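Local coordinates for periplasmic protein TorT (Vibrio parahaemolyticus, PDB 3O1I), which probably senses trimethylamine N-oxide in the periplasm and passes the signal to a partner sensor kinase, at residues Lys7-Tyr12 / Thr60-Asn65; Gln52-Ala57 / Lys82-Asn87; Gly109-Asp114 / Val250-Leu255; Ile139-Gly144 / Val170-Ala175; Asp196-Ser201 / His219-Val224. All coordinates share one frame; numbering follows the deposited sequence.

Contact 1: Lys7-Tyr12 / Thr60-Asn65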
# COMPACT_ATOMS: atom_id res chain seq x y z
N LYS D 7 -25.76 26.20 -16.87
CA LYS D 7 -25.22 25.50 -15.71
C LYS D 7 -25.93 24.21 -15.32
O LYS D 7 -26.97 24.23 -14.66
CB LYS D 7 -25.17 26.44 -14.50
CG LYS D 7 -24.22 27.63 -14.65
CD LYS D 7 -22.78 27.27 -14.31
CE LYS D 7 -21.91 28.53 -14.24
NZ LYS D 7 -20.55 28.27 -13.70
N ILE D 8 -25.36 23.09 -15.74
CA ILE D 8 -25.88 21.76 -15.42
C ILE D 8 -24.73 20.99 -14.79
O ILE D 8 -23.69 20.75 -15.42
CB ILE D 8 -26.37 21.03 -16.68
CG1 ILE D 8 -27.59 21.75 -17.26
CG2 ILE D 8 -26.71 19.58 -16.33
CD1 ILE D 8 -28.11 21.14 -18.55
N CYS D 9 -24.94 20.59 -13.54
CA CYS D 9 -23.93 19.89 -12.75
C CYS D 9 -24.35 18.45 -12.43
O CYS D 9 -25.25 18.22 -11.60
CB CYS D 9 -23.73 20.69 -11.46
SG CYS D 9 -22.13 20.63 -10.60
N ALA D 10 -23.70 17.47 -13.07
CA ALA D 10 -24.01 16.05 -12.85
C ALA D 10 -23.17 15.44 -11.72
O ALA D 10 -21.94 15.44 -11.75
CB ALA D 10 -23.80 15.26 -14.14
N ILE D 11 -23.87 14.91 -10.72
CA ILE D 11 -23.23 14.31 -9.55
C ILE D 11 -23.42 12.80 -9.45
O ILE D 11 -24.44 12.32 -8.93
CB ILE D 11 -23.76 14.99 -8.25
CG1 ILE D 11 -23.48 16.49 -8.31
CG2 ILE D 11 -23.09 14.39 -7.01
CD1 ILE D 11 -22.08 16.83 -8.77
N TYR D 12 -22.43 12.05 -9.92
CA TYR D 12 -22.48 10.59 -9.87
C TYR D 12 -22.11 10.07 -8.48
O TYR D 12 -21.68 10.84 -7.62
CB TYR D 12 -21.49 9.98 -10.84
CG TYR D 12 -21.54 10.49 -12.25
CD1 TYR D 12 -22.63 11.23 -12.73
CD2 TYR D 12 -20.51 10.17 -13.15
CE1 TYR D 12 -22.69 11.62 -14.07
CE2 TYR D 12 -20.57 10.55 -14.47
CZ TYR D 12 -21.66 11.27 -14.93
OH TYR D 12 -21.72 11.59 -16.26
N THR D 60 -23.38 24.12 -6.41
CA THR D 60 -24.04 25.40 -6.18
C THR D 60 -23.04 26.56 -6.31
O THR D 60 -23.27 27.49 -7.08
CB THR D 60 -24.71 25.45 -4.78
OG1 THR D 60 -23.70 25.48 -3.75
CG2 THR D 60 -25.59 24.22 -4.57
N GLN D 61 -21.94 26.49 -5.56
CA GLN D 61 -20.91 27.52 -5.58
C GLN D 61 -20.48 27.80 -7.02
O GLN D 61 -20.16 28.92 -7.38
CB GLN D 61 -19.69 27.09 -4.75
CG GLN D 61 -20.03 26.62 -3.33
CD GLN D 61 -18.81 26.28 -2.48
OE1 GLN D 61 -17.89 25.59 -2.93
NE2 GLN D 61 -18.81 26.76 -1.24
N TRP D 62 -20.49 26.75 -7.84
CA TRP D 62 -20.11 26.89 -9.24
C TRP D 62 -21.22 27.62 -9.98
O TRP D 62 -21.04 28.09 -11.10
CB TRP D 62 -19.90 25.51 -9.86
CG TRP D 62 -19.40 25.54 -11.27
CD1 TRP D 62 -18.22 26.07 -11.71
CD2 TRP D 62 -20.04 24.97 -12.42
NE1 TRP D 62 -18.08 25.86 -13.06
CE2 TRP D 62 -19.18 25.18 -13.52
CE3 TRP D 62 -21.25 24.29 -12.62
CZ2 TRP D 62 -19.50 24.75 -14.81
CZ3 TRP D 62 -21.57 23.86 -13.90
CH2 TRP D 62 -20.69 24.09 -14.98
N GLY D 63 -22.38 27.71 -9.33
CA GLY D 63 -23.52 28.38 -9.92
C GLY D 63 -24.31 27.52 -10.88
O GLY D 63 -24.64 27.94 -11.98
N ALA D 64 -24.62 26.30 -10.46
CA ALA D 64 -25.38 25.39 -11.30
C ALA D 64 -26.88 25.70 -11.22
O ALA D 64 -27.49 25.64 -10.14
CB ALA D 64 -25.11 23.95 -10.87
N ASN D 65 -27.46 26.04 -12.36
CA ASN D 65 -28.88 26.37 -12.46
C ASN D 65 -29.72 25.17 -12.01
O ASN D 65 -30.58 25.28 -11.13
CB ASN D 65 -29.22 26.73 -13.90
CG ASN D 65 -28.29 27.80 -14.46
OD1 ASN D 65 -28.15 28.88 -13.88
ND2 ASN D 65 -27.66 27.51 -15.60

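Contact 2: Gln52-Ala57 / Lys82-Asn87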
# COMPACT_ATOMS: atom_id res chain seq x y z
N GLN D 52 -20.08 13.69 -1.36
CA GLN D 52 -21.09 14.09 -2.34
C GLN D 52 -21.82 15.34 -1.84
O GLN D 52 -22.12 16.24 -2.62
CB GLN D 52 -22.08 12.95 -2.62
CG GLN D 52 -22.98 13.21 -3.84
CD GLN D 52 -23.93 12.06 -4.16
OE1 GLN D 52 -24.67 11.58 -3.30
NE2 GLN D 52 -23.92 11.62 -5.42
N GLU D 53 -22.09 15.39 -0.53
CA GLU D 53 -22.75 16.54 0.09
C GLU D 53 -21.94 17.78 -0.24
O GLU D 53 -22.49 18.82 -0.58
CB GLU D 53 -22.81 16.39 1.61
CG GLU D 53 -23.69 15.26 2.08
CD GLU D 53 -23.68 15.14 3.59
OE1 GLU D 53 -22.58 15.02 4.16
OE2 GLU D 53 -24.77 15.16 4.20
N GLN D 54 -20.62 17.65 -0.15
CA GLN D 54 -19.72 18.75 -0.46
C GLN D 54 -19.69 19.05 -1.96
O GLN D 54 -19.76 20.21 -2.37
CB GLN D 54 -18.31 18.44 0.07
CG GLN D 54 -18.24 17.99 1.54
CD GLN D 54 -18.83 19.00 2.54
OE1 GLN D 54 -18.35 20.13 2.64
NE2 GLN D 54 -19.86 18.58 3.27
N GLN D 55 -19.60 18.02 -2.79
CA GLN D 55 -19.57 18.21 -4.25
C GLN D 55 -20.91 18.79 -4.68
O GLN D 55 -21.01 19.50 -5.68
CB GLN D 55 -19.34 16.88 -4.97
CG GLN D 55 -17.97 16.25 -4.73
CD GLN D 55 -17.66 15.14 -5.72
OE1 GLN D 55 -18.36 14.13 -5.76
NE2 GLN D 55 -16.60 15.32 -6.52
N LEU D 56 -21.93 18.47 -3.89
CA LEU D 56 -23.29 18.94 -4.12
C LEU D 56 -23.29 20.44 -3.81
O LEU D 56 -23.89 21.24 -4.52
CB LEU D 56 -24.24 18.20 -3.18
CG LEU D 56 -25.70 18.04 -3.56
CD1 LEU D 56 -25.83 17.57 -5.01
CD2 LEU D 56 -26.34 17.04 -2.60
N ALA D 57 -22.60 20.79 -2.73
CA ALA D 57 -22.47 22.18 -2.31
C ALA D 57 -21.49 22.88 -3.25
O ALA D 57 -21.58 24.09 -3.47
CB ALA D 57 -21.96 22.25 -0.87
N LYS D 82 -32.32 20.80 -0.26
CA LYS D 82 -32.32 22.26 -0.42
C LYS D 82 -31.19 22.86 0.42
O LYS D 82 -30.51 23.80 -0.01
CB LYS D 82 -33.68 22.81 0.03
CG LYS D 82 -33.95 24.27 -0.34
CD LYS D 82 -35.35 24.70 0.09
CE LYS D 82 -35.55 26.20 -0.03
NZ LYS D 82 -36.91 26.59 0.44
N SER D 83 -31.00 22.28 1.60
CA SER D 83 -29.98 22.68 2.55
C SER D 83 -28.55 22.57 2.00
O SER D 83 -27.59 22.98 2.65
CB SER D 83 -30.12 21.83 3.83
OG SER D 83 -29.08 22.05 4.75
N TRP D 84 -28.41 22.00 0.80
CA TRP D 84 -27.09 21.86 0.18
C TRP D 84 -27.09 22.53 -1.20
O TRP D 84 -26.03 22.86 -1.73
CB TRP D 84 -26.69 20.38 0.01
CG TRP D 84 -26.63 19.59 1.27
CD1 TRP D 84 -27.66 18.91 1.87
CD2 TRP D 84 -25.49 19.40 2.12
NE1 TRP D 84 -27.23 18.32 3.04
CE2 TRP D 84 -25.91 18.61 3.22
CE3 TRP D 84 -24.16 19.84 2.07
CZ2 TRP D 84 -25.03 18.23 4.25
CZ3 TRP D 84 -23.29 19.47 3.09
CH2 TRP D 84 -23.73 18.67 4.17
N VAL D 85 -28.27 22.74 -1.77
CA VAL D 85 -28.35 23.34 -3.10
C VAL D 85 -29.24 24.59 -3.18
O VAL D 85 -29.05 25.43 -4.06
CB VAL D 85 -28.83 22.32 -4.15
CG1 VAL D 85 -28.25 22.65 -5.50
CG2 VAL D 85 -28.43 20.92 -3.74
N GLY D 86 -30.22 24.69 -2.29
CA GLY D 86 -31.10 25.85 -2.30
C GLY D 86 -32.27 25.75 -3.27
O GLY D 86 -32.98 24.75 -3.30
N ASN D 87 -32.49 26.80 -4.06
CA ASN D 87 -33.60 26.82 -5.01
C ASN D 87 -33.31 25.97 -6.22
O ASN D 87 -34.18 25.78 -7.07
CB ASN D 87 -33.90 28.24 -5.50
CG ASN D 87 -32.91 28.73 -6.57
OD1 ASN D 87 -31.70 28.82 -6.33
ND2 ASN D 87 -33.43 29.07 -7.75

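Contact 3: Gly109-Asp114 / Val250-Leu255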
# COMPACT_ATOMS: atom_id res chain seq x y z
N GLY D 109 -37.69 16.76 -12.41
CA GLY D 109 -37.71 15.65 -13.36
C GLY D 109 -36.80 14.53 -12.88
O GLY D 109 -35.81 14.78 -12.18
N GLU D 110 -37.11 13.29 -13.24
CA GLU D 110 -36.29 12.16 -12.82
C GLU D 110 -36.37 10.96 -13.74
O GLU D 110 -37.46 10.48 -14.06
CB GLU D 110 -36.68 11.73 -11.40
CG GLU D 110 -38.16 11.79 -11.11
CD GLU D 110 -38.56 10.84 -10.00
OE1 GLU D 110 -38.66 9.63 -10.27
OE2 GLU D 110 -38.75 11.30 -8.85
N VAL D 111 -35.21 10.47 -14.16
CA VAL D 111 -35.12 9.30 -15.02
C VAL D 111 -34.77 8.12 -14.12
O VAL D 111 -34.25 8.31 -13.02
CB VAL D 111 -34.04 9.48 -16.12
CG1 VAL D 111 -33.26 10.74 -15.89
CG2 VAL D 111 -33.11 8.27 -16.17
N GLY D 112 -35.09 6.91 -14.56
CA GLY D 112 -34.79 5.76 -13.74
C GLY D 112 -35.62 4.55 -14.12
O GLY D 112 -36.85 4.59 -14.13
N VAL D 113 -34.93 3.46 -14.41
CA VAL D 113 -35.57 2.21 -14.80
C VAL D 113 -35.87 1.29 -13.62
O VAL D 113 -34.96 0.90 -12.89
CB VAL D 113 -34.68 1.46 -15.78
CG1 VAL D 113 -35.28 0.11 -16.12
CG2 VAL D 113 -34.48 2.30 -17.03
N ASP D 114 -37.13 0.94 -13.42
CA ASP D 114 -37.54 0.03 -12.35
C ASP D 114 -36.82 -1.29 -12.62
O ASP D 114 -37.07 -1.95 -13.63
CB ASP D 114 -39.06 -0.19 -12.38
CG ASP D 114 -39.54 -1.16 -11.32
OD1 ASP D 114 -38.70 -1.66 -10.52
OD2 ASP D 114 -40.76 -1.44 -11.27
N VAL D 250 -26.25 4.53 -21.72
CA VAL D 250 -25.87 5.71 -22.50
C VAL D 250 -27.09 6.60 -22.70
O VAL D 250 -27.00 7.81 -22.55
CB VAL D 250 -25.32 5.33 -23.88
CG1 VAL D 250 -25.11 6.60 -24.69
CG2 VAL D 250 -24.02 4.57 -23.73
N GLN D 251 -28.22 5.99 -23.02
CA GLN D 251 -29.44 6.76 -23.22
C GLN D 251 -30.02 7.25 -21.90
O GLN D 251 -30.58 8.35 -21.85
CB GLN D 251 -30.49 5.90 -23.94
CG GLN D 251 -31.85 6.55 -24.06
CD GLN D 251 -32.76 5.79 -25.00
OE1 GLN D 251 -33.24 4.70 -24.67
NE2 GLN D 251 -32.99 6.35 -26.18
N GLN D 252 -29.88 6.45 -20.84
CA GLN D 252 -30.39 6.83 -19.53
C GLN D 252 -29.72 8.12 -19.10
O GLN D 252 -30.26 8.87 -18.28
CB GLN D 252 -30.14 5.72 -18.50
CG GLN D 252 -31.22 5.66 -17.44
CD GLN D 252 -31.18 4.39 -16.62
OE1 GLN D 252 -30.94 3.30 -17.15
NE2 GLN D 252 -31.42 4.51 -15.32
N GLY D 253 -28.55 8.37 -19.67
CA GLY D 253 -27.82 9.58 -19.36
C GLY D 253 -28.41 10.74 -20.14
O GLY D 253 -28.81 11.75 -19.56
N ARG D 254 -28.47 10.58 -21.46
CA ARG D 254 -29.02 11.60 -22.35
C ARG D 254 -30.34 12.09 -21.79
O ARG D 254 -30.60 13.29 -21.75
CB ARG D 254 -29.24 11.02 -23.75
CG ARG D 254 -27.97 10.64 -24.50
CD ARG D 254 -28.29 9.80 -25.75
NE ARG D 254 -27.11 9.46 -26.54
CZ ARG D 254 -26.39 10.35 -27.22
NH1 ARG D 254 -26.72 11.64 -27.20
NH2 ARG D 254 -25.33 9.96 -27.93
N LEU D 255 -31.16 11.16 -21.34
CA LEU D 255 -32.45 11.50 -20.77
C LEU D 255 -32.35 12.57 -19.67
O LEU D 255 -33.07 13.57 -19.73
CB LEU D 255 -33.12 10.22 -20.24
CG LEU D 255 -34.41 10.29 -19.42
CD1 LEU D 255 -35.32 11.40 -19.94
CD2 LEU D 255 -35.11 8.93 -19.48

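Contact 4: Ile139-Gly144 / Val170-Ala175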
# COMPACT_ATOMS: atom_id res chain seq x y z
N ILE D 139 -30.74 -23.66 -10.25
CA ILE D 139 -30.06 -22.42 -10.57
C ILE D 139 -29.42 -21.78 -9.32
O ILE D 139 -29.86 -22.02 -8.19
CB ILE D 139 -31.06 -21.43 -11.24
CG1 ILE D 139 -30.31 -20.24 -11.83
CG2 ILE D 139 -32.11 -20.97 -10.21
CD1 ILE D 139 -31.22 -19.15 -12.38
N ALA D 140 -28.39 -20.96 -9.54
CA ALA D 140 -27.69 -20.29 -8.44
C ALA D 140 -27.77 -18.77 -8.56
O ALA D 140 -27.39 -18.22 -9.59
CB ALA D 140 -26.23 -20.73 -8.42
N LEU D 141 -28.22 -18.11 -7.50
CA LEU D 141 -28.36 -16.65 -7.49
C LEU D 141 -27.21 -15.86 -6.88
O LEU D 141 -26.98 -15.93 -5.69
CB LEU D 141 -29.66 -16.25 -6.77
CG LEU D 141 -30.96 -16.24 -7.58
CD1 LEU D 141 -32.17 -16.08 -6.65
CD2 LEU D 141 -30.90 -15.11 -8.59
N LEU D 142 -26.49 -15.10 -7.71
CA LEU D 142 -25.39 -14.27 -7.22
C LEU D 142 -25.65 -12.82 -7.64
O LEU D 142 -24.94 -12.25 -8.46
CB LEU D 142 -24.05 -14.74 -7.80
CG LEU D 142 -23.67 -16.21 -7.57
CD1 LEU D 142 -22.26 -16.43 -8.08
CD2 LEU D 142 -23.77 -16.57 -6.10
N LEU D 143 -26.68 -12.24 -7.04
CA LEU D 143 -27.10 -10.88 -7.33
C LEU D 143 -26.17 -9.77 -6.87
O LEU D 143 -25.73 -8.96 -7.68
CB LEU D 143 -28.50 -10.67 -6.76
CG LEU D 143 -29.48 -11.71 -7.31
CD1 LEU D 143 -30.86 -11.54 -6.67
CD2 LEU D 143 -29.54 -11.58 -8.83
N GLY D 144 -25.88 -9.73 -5.58
CA GLY D 144 -25.00 -8.69 -5.07
C GLY D 144 -25.13 -8.51 -3.58
O GLY D 144 -25.45 -9.46 -2.86
N VAL D 170 -31.15 -23.34 -6.04
CA VAL D 170 -30.38 -24.16 -5.11
C VAL D 170 -30.12 -23.31 -3.88
O VAL D 170 -30.25 -23.77 -2.75
CB VAL D 170 -29.04 -24.60 -5.71
CG1 VAL D 170 -28.23 -25.37 -4.69
CG2 VAL D 170 -29.29 -25.46 -6.93
N ASP D 171 -29.74 -22.06 -4.13
CA ASP D 171 -29.48 -21.11 -3.06
C ASP D 171 -29.10 -19.76 -3.64
O ASP D 171 -29.12 -19.55 -4.85
CB ASP D 171 -28.36 -21.62 -2.14
CG ASP D 171 -28.63 -21.32 -0.66
OD1 ASP D 171 -27.71 -21.52 0.16
OD2 ASP D 171 -29.76 -20.88 -0.33
N SER D 172 -28.76 -18.83 -2.75
CA SER D 172 -28.38 -17.49 -3.16
C SER D 172 -27.25 -16.98 -2.28
O SER D 172 -27.30 -17.13 -1.06
CB SER D 172 -29.60 -16.57 -3.05
OG SER D 172 -29.32 -15.29 -3.58
N PHE D 173 -26.24 -16.38 -2.90
CA PHE D 173 -25.11 -15.85 -2.15
C PHE D 173 -24.97 -14.35 -2.33
O PHE D 173 -24.86 -13.85 -3.44
CB PHE D 173 -23.81 -16.56 -2.57
CG PHE D 173 -23.85 -18.04 -2.40
CD1 PHE D 173 -24.24 -18.87 -3.44
CD2 PHE D 173 -23.61 -18.61 -1.15
CE1 PHE D 173 -24.38 -20.24 -3.26
CE2 PHE D 173 -23.75 -19.98 -0.96
CZ PHE D 173 -24.14 -20.79 -2.01
N TRP D 174 -24.95 -13.65 -1.21
CA TRP D 174 -24.83 -12.21 -1.22
C TRP D 174 -23.40 -11.79 -0.90
O TRP D 174 -22.68 -12.48 -0.19
CB TRP D 174 -25.80 -11.61 -0.20
CG TRP D 174 -27.17 -12.19 -0.31
CD1 TRP D 174 -27.70 -13.21 0.44
CD2 TRP D 174 -28.18 -11.81 -1.25
NE1 TRP D 174 -28.98 -13.49 0.01
CE2 TRP D 174 -29.30 -12.65 -1.03
CE3 TRP D 174 -28.25 -10.85 -2.27
CZ2 TRP D 174 -30.47 -12.55 -1.78
CZ3 TRP D 174 -29.42 -10.76 -3.02
CH2 TRP D 174 -30.51 -11.61 -2.77
N ALA D 175 -23.00 -10.64 -1.44
CA ALA D 175 -21.67 -10.12 -1.23
C ALA D 175 -21.55 -8.86 -2.06
O ALA D 175 -22.17 -8.75 -3.11
CB ALA D 175 -20.63 -11.12 -1.67

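Contact 5: Asp196-Ser201 / His219-Val224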
# COMPACT_ATOMS: atom_id res chain seq x y z
N ASP D 196 -26.98 -25.62 -12.69
CA ASP D 196 -27.18 -25.60 -14.13
C ASP D 196 -26.85 -24.19 -14.63
O ASP D 196 -26.02 -24.02 -15.53
CB ASP D 196 -28.63 -25.94 -14.47
CG ASP D 196 -28.97 -27.38 -14.15
OD1 ASP D 196 -28.40 -28.28 -14.80
OD2 ASP D 196 -29.81 -27.62 -13.25
N TYR D 197 -27.51 -23.19 -14.03
CA TYR D 197 -27.31 -21.79 -14.39
C TYR D 197 -26.91 -20.93 -13.20
O TYR D 197 -27.16 -21.28 -12.04
CB TYR D 197 -28.58 -21.17 -14.97
CG TYR D 197 -29.16 -21.85 -16.17
CD1 TYR D 197 -30.35 -22.57 -16.08
CD2 TYR D 197 -28.54 -21.75 -17.41
CE1 TYR D 197 -30.91 -23.17 -17.20
CE2 TYR D 197 -29.09 -22.35 -18.54
CZ TYR D 197 -30.28 -23.05 -18.43
OH TYR D 197 -30.83 -23.62 -19.56
N ILE D 198 -26.29 -19.79 -13.51
CA ILE D 198 -25.90 -18.81 -12.51
C ILE D 198 -26.47 -17.48 -13.01
O ILE D 198 -26.14 -17.02 -14.11
CB ILE D 198 -24.37 -18.62 -12.39
CG1 ILE D 198 -23.67 -19.90 -11.96
CG2 ILE D 198 -24.07 -17.55 -11.35
CD1 ILE D 198 -22.15 -19.76 -11.96
N VAL D 199 -27.34 -16.88 -12.22
CA VAL D 199 -27.90 -15.58 -12.57
C VAL D 199 -27.42 -14.59 -11.53
O VAL D 199 -27.74 -14.71 -10.34
CB VAL D 199 -29.44 -15.59 -12.60
CG1 VAL D 199 -29.91 -16.39 -13.78
CG2 VAL D 199 -30.01 -16.19 -11.33
N GLY D 200 -26.61 -13.62 -11.96
CA GLY D 200 -26.11 -12.64 -11.03
C GLY D 200 -25.74 -11.31 -11.65
O GLY D 200 -26.10 -11.03 -12.79
N SER D 201 -25.03 -10.49 -10.88
CA SER D 201 -24.61 -9.17 -11.34
C SER D 201 -23.66 -9.26 -12.51
O SER D 201 -23.09 -10.31 -12.80
CB SER D 201 -23.91 -8.44 -10.21
OG SER D 201 -22.83 -9.21 -9.73
N HIS D 219 -19.09 -25.03 -20.71
CA HIS D 219 -20.32 -25.53 -21.32
C HIS D 219 -21.16 -26.40 -20.37
O HIS D 219 -21.95 -27.22 -20.82
CB HIS D 219 -19.98 -26.33 -22.59
CG HIS D 219 -19.23 -25.53 -23.61
ND1 HIS D 219 -19.80 -24.45 -24.28
CD2 HIS D 219 -17.95 -25.61 -24.05
CE1 HIS D 219 -18.89 -23.91 -25.07
NE2 HIS D 219 -17.77 -24.59 -24.96
N ASP D 220 -20.99 -26.20 -19.07
CA ASP D 220 -21.74 -26.98 -18.08
C ASP D 220 -22.64 -26.11 -17.21
O ASP D 220 -23.60 -26.61 -16.60
CB ASP D 220 -20.77 -27.78 -17.20
CG ASP D 220 -20.12 -28.94 -17.94
OD1 ASP D 220 -19.42 -28.71 -18.96
OD2 ASP D 220 -20.31 -30.09 -17.50
N ILE D 221 -22.33 -24.82 -17.13
CA ILE D 221 -23.12 -23.88 -16.36
C ILE D 221 -23.45 -22.68 -17.24
O ILE D 221 -22.55 -22.07 -17.83
CB ILE D 221 -22.35 -23.41 -15.10
CG1 ILE D 221 -22.17 -24.59 -14.15
CG2 ILE D 221 -23.10 -22.30 -14.40
CD1 ILE D 221 -21.39 -24.26 -12.92
N GLY D 222 -24.73 -22.35 -17.35
CA GLY D 222 -25.15 -21.23 -18.18
C GLY D 222 -25.21 -19.93 -17.40
O GLY D 222 -25.79 -19.89 -16.31
N LEU D 223 -24.62 -18.88 -17.96
CA LEU D 223 -24.57 -17.56 -17.32
C LEU D 223 -25.66 -16.58 -17.78
O LEU D 223 -25.81 -16.30 -18.97
CB LEU D 223 -23.19 -16.94 -17.55
CG LEU D 223 -22.04 -17.89 -17.22
CD1 LEU D 223 -20.71 -17.17 -17.41
CD2 LEU D 223 -22.20 -18.42 -15.79
N VAL D 224 -26.41 -16.05 -16.81
CA VAL D 224 -27.48 -15.11 -17.06
C VAL D 224 -27.28 -13.87 -16.20
O VAL D 224 -27.37 -13.95 -14.97
CB VAL D 224 -28.85 -15.75 -16.74
CG1 VAL D 224 -29.96 -14.72 -16.79
CG2 VAL D 224 -29.13 -16.87 -17.73

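Contact 1: Lys7-Tyr12 / Thr60-Asn65
Lys7 opens strand 7-12 and meets Trp62 at the end of helix 49-62. Both belong to the N-terminal alpha/beta lobe of a periplasmic-binding-protein fold, in which this strand lies inside a parallel sheet. The polar part of the contact is carried by the ammonium group. Lys7 NZ donates a hydrogen bond to Trp62 O at 2.7 Å, close to the line of the carbonyl. The same nitrogen makes a cation-pi contact over the face of the Trp62 indole, 3.4 Å from NZ to the centroid of the five-membered ring. One residue thus offers both its carbonyl and its ring to one charge. A CH-pi contact lies beside it, with Lys7 CD 3.7 Å from the centroid of the six-membered ring. The lysine chain bends at its second torsion (chi2 -84°), and its outer part runs across the indole. Gly63 is the first residue to leave the helical conformation, with positive phi. Further along the strand, Cys9 is joined to Cys59 of the same helix by a disulfide. Cys9 SG lies oblique to the indole, 4.3 Å from Trp62 CE3. Cys9 CB also packs on Ala64 CB at 3.6 Å.

Contact 2: Gln52-Ala57 / Lys82-Asn87
The Trp84 indole carries Glu53 over one face. Glu53 CB makes a CH-pi contact 3.5 Å from the centroid of the six-membered ring, displaced toward the rim. Ala57 CB sits at the ring edge, near its plane, 4.4 Å from Trp84 CE3. Gln54 approaches obliquely, with NE2 3.5 Å from Trp84 CZ3, and its amide plane is almost perpendicular to the indole (86°). The carboxylate of Glu53 is tilted by 32° against the ring, and its OE2 comes to 3.1 Å from Trp84 CZ2. The glutamate chain is extended beyond CG, which lays the carboxylate over the CZ2-CH2 rim of the indole, on the same side as CB. Trp84 is a knob in a hole formed by Glu53, Gln54, Leu56 and Ala57 of helix 49-62. Next to the knob, Leu56 CG packs on Val85 CG2 at 4.0 Å. Both residues also touch Ile67 of strand 66-69, so the short helix 82-85 and helix 49-62 meet over the sheet of the N-terminal lobe. No hydrogen bond crosses between the two segments. Their contact rests on the aromatic surface and on aliphatic packing, with the carboxylate at its margin.

Contact 3: Gly109-Asp114 / Val250-Leu255
Val111 lies just past strand 107-110, the last strand of the N-terminal sheet. It packs on helix 249-263, a part of the chain that comes back after the C-terminal lobe. This is the two-lobe plan of the periplasmic binding proteins, where the chain crosses between lobes more than once. Val111 and Leu255 point at each other tip to tip, with Val111 CB 3.4 Å from Leu255 CG. Leu255 CD2 lies 3.6 Å from the same Val111 CB. Leu255 has CG anti to its backbone N (chi1 172°), which directs the branch at the valine. Val111 CG2 turns to the neighbouring turn of the helix and meets Gln252 CG at 3.5 Å. The two gamma methyls of Val111 are therefore shared between residues one helical turn apart: CG1 meets Leu255, while CG2 also serves Gln252. The glutamine chain is extended beyond CG and crosses Val113 obliquely, bringing its terminal amide beside Val113 CG2. Val113 also touches Pro275 and Ile277, and Leu255 touches Ala273. The loop that carries those three residues thus flanks the contact. No hydrogen bond runs between the two segments. The chain just past the strand packs on the helix through aliphatic side chains and the aliphatic stem of a glutamine, in a buried setting.

Contact 4: Ile139-Gly144 / Val170-Ala175
Leu141 joins the two strands through both its backbone N and its backbone O. Leu141 N donates to Asp171 O at 3.1 Å, almost straight, with an N-H...O angle of 174°. Leu141 O accepts from two donors. One is Phe173 N at 2.9 Å, and the other is the hydroxyl Ser172 OG at 3.2 Å, which stands above the carbonyl plane. Ser172 reaches that oxygen because OG is anti to the backbone N (chi1 -173°). At one end, Val170 N donates to Ile139 O at 2.8 Å. At the other, Ala175 N donates to Gly144 O at 3.1 Å, from well above the carbonyl plane. Side chains pack around this backbone. Leu142 lies alongside Phe173, with its CD2 at the edge of the phenyl ring and 3.5 Å from Phe173 CB. Leu143 lies alongside Trp174, pointing the same way, with its CB 3.9 Å from Trp174 CZ3. Gly144 O sits at the edge of the same indole, in its plane, while Ser172 OG lies over one of its faces. Phe173 also packs on Leu185 and Arg188 of helix 179-192. Strands 137-142 and 167-172 run parallel and are linked through helix 152-163. They form a beta-alpha-beta unit at the margin of the C-terminal sheet of this periplasmic-binding-protein fold.

Contact 5: Asp196-Ser201 / His219-Val224
Asp196 O accepts a hydrogen bond from Gly222 N at 2.8 Å. Gly222 O in turn accepts from Ile198 N at 2.8 Å. Ile198 O takes Val224 N at 2.9 Å, and Val224 O takes Gly200 N in a more bent bond of 3.1 Å (137°). These four bonds are the parallel pairing of strands 197-200 and 222-225, joined by helix 202-214 in a beta-alpha-beta unit of the C-terminal lobe. The carbonyls of Tyr197 and Val199 turn to strand 137-142, where Ala140 N and Leu142 N probably donate to them. Polar side chains find partners outside the pairing: Asp196 OD2 bonds to Asn138 N, Tyr197 OH to His130 NE2, and Ser201 OG caps Ala204 N. Gly222 lies at the edge of the Tyr197 ring, near its plane. Val199 and Val224, on the face with Tyr197, lie side by side, and Val199 CG1 is 3.2 Å from Val224 CB. Ile198 and Leu223 share the opposite face, and Ile198 CG1 also meets Ile221 CG2 at 3.5 Å.

Contacts 1 and 2 share helix 49-62 in the N-terminal lobe, with centres about 9 Å apart. They touch where Thr60 CG2 lies 3.2 Å from Val85 CG1. Contacts 4 and 5 share the C-terminal sheet, where strands 137-142 and 197-200 are neighbours. Their centres are about 11 Å apart, and Leu142 N lies 2.9 Å from Val199 O, a probable hydrogen bond. Contact 3 lies nearer the middle of the chain, about 18 Å from contact 1 and 28 Å from contact 4, centre to centre. Contacts 4 and 5 both fall within the chain loop that it closes. In this family the ligand usually binds between the two lobes.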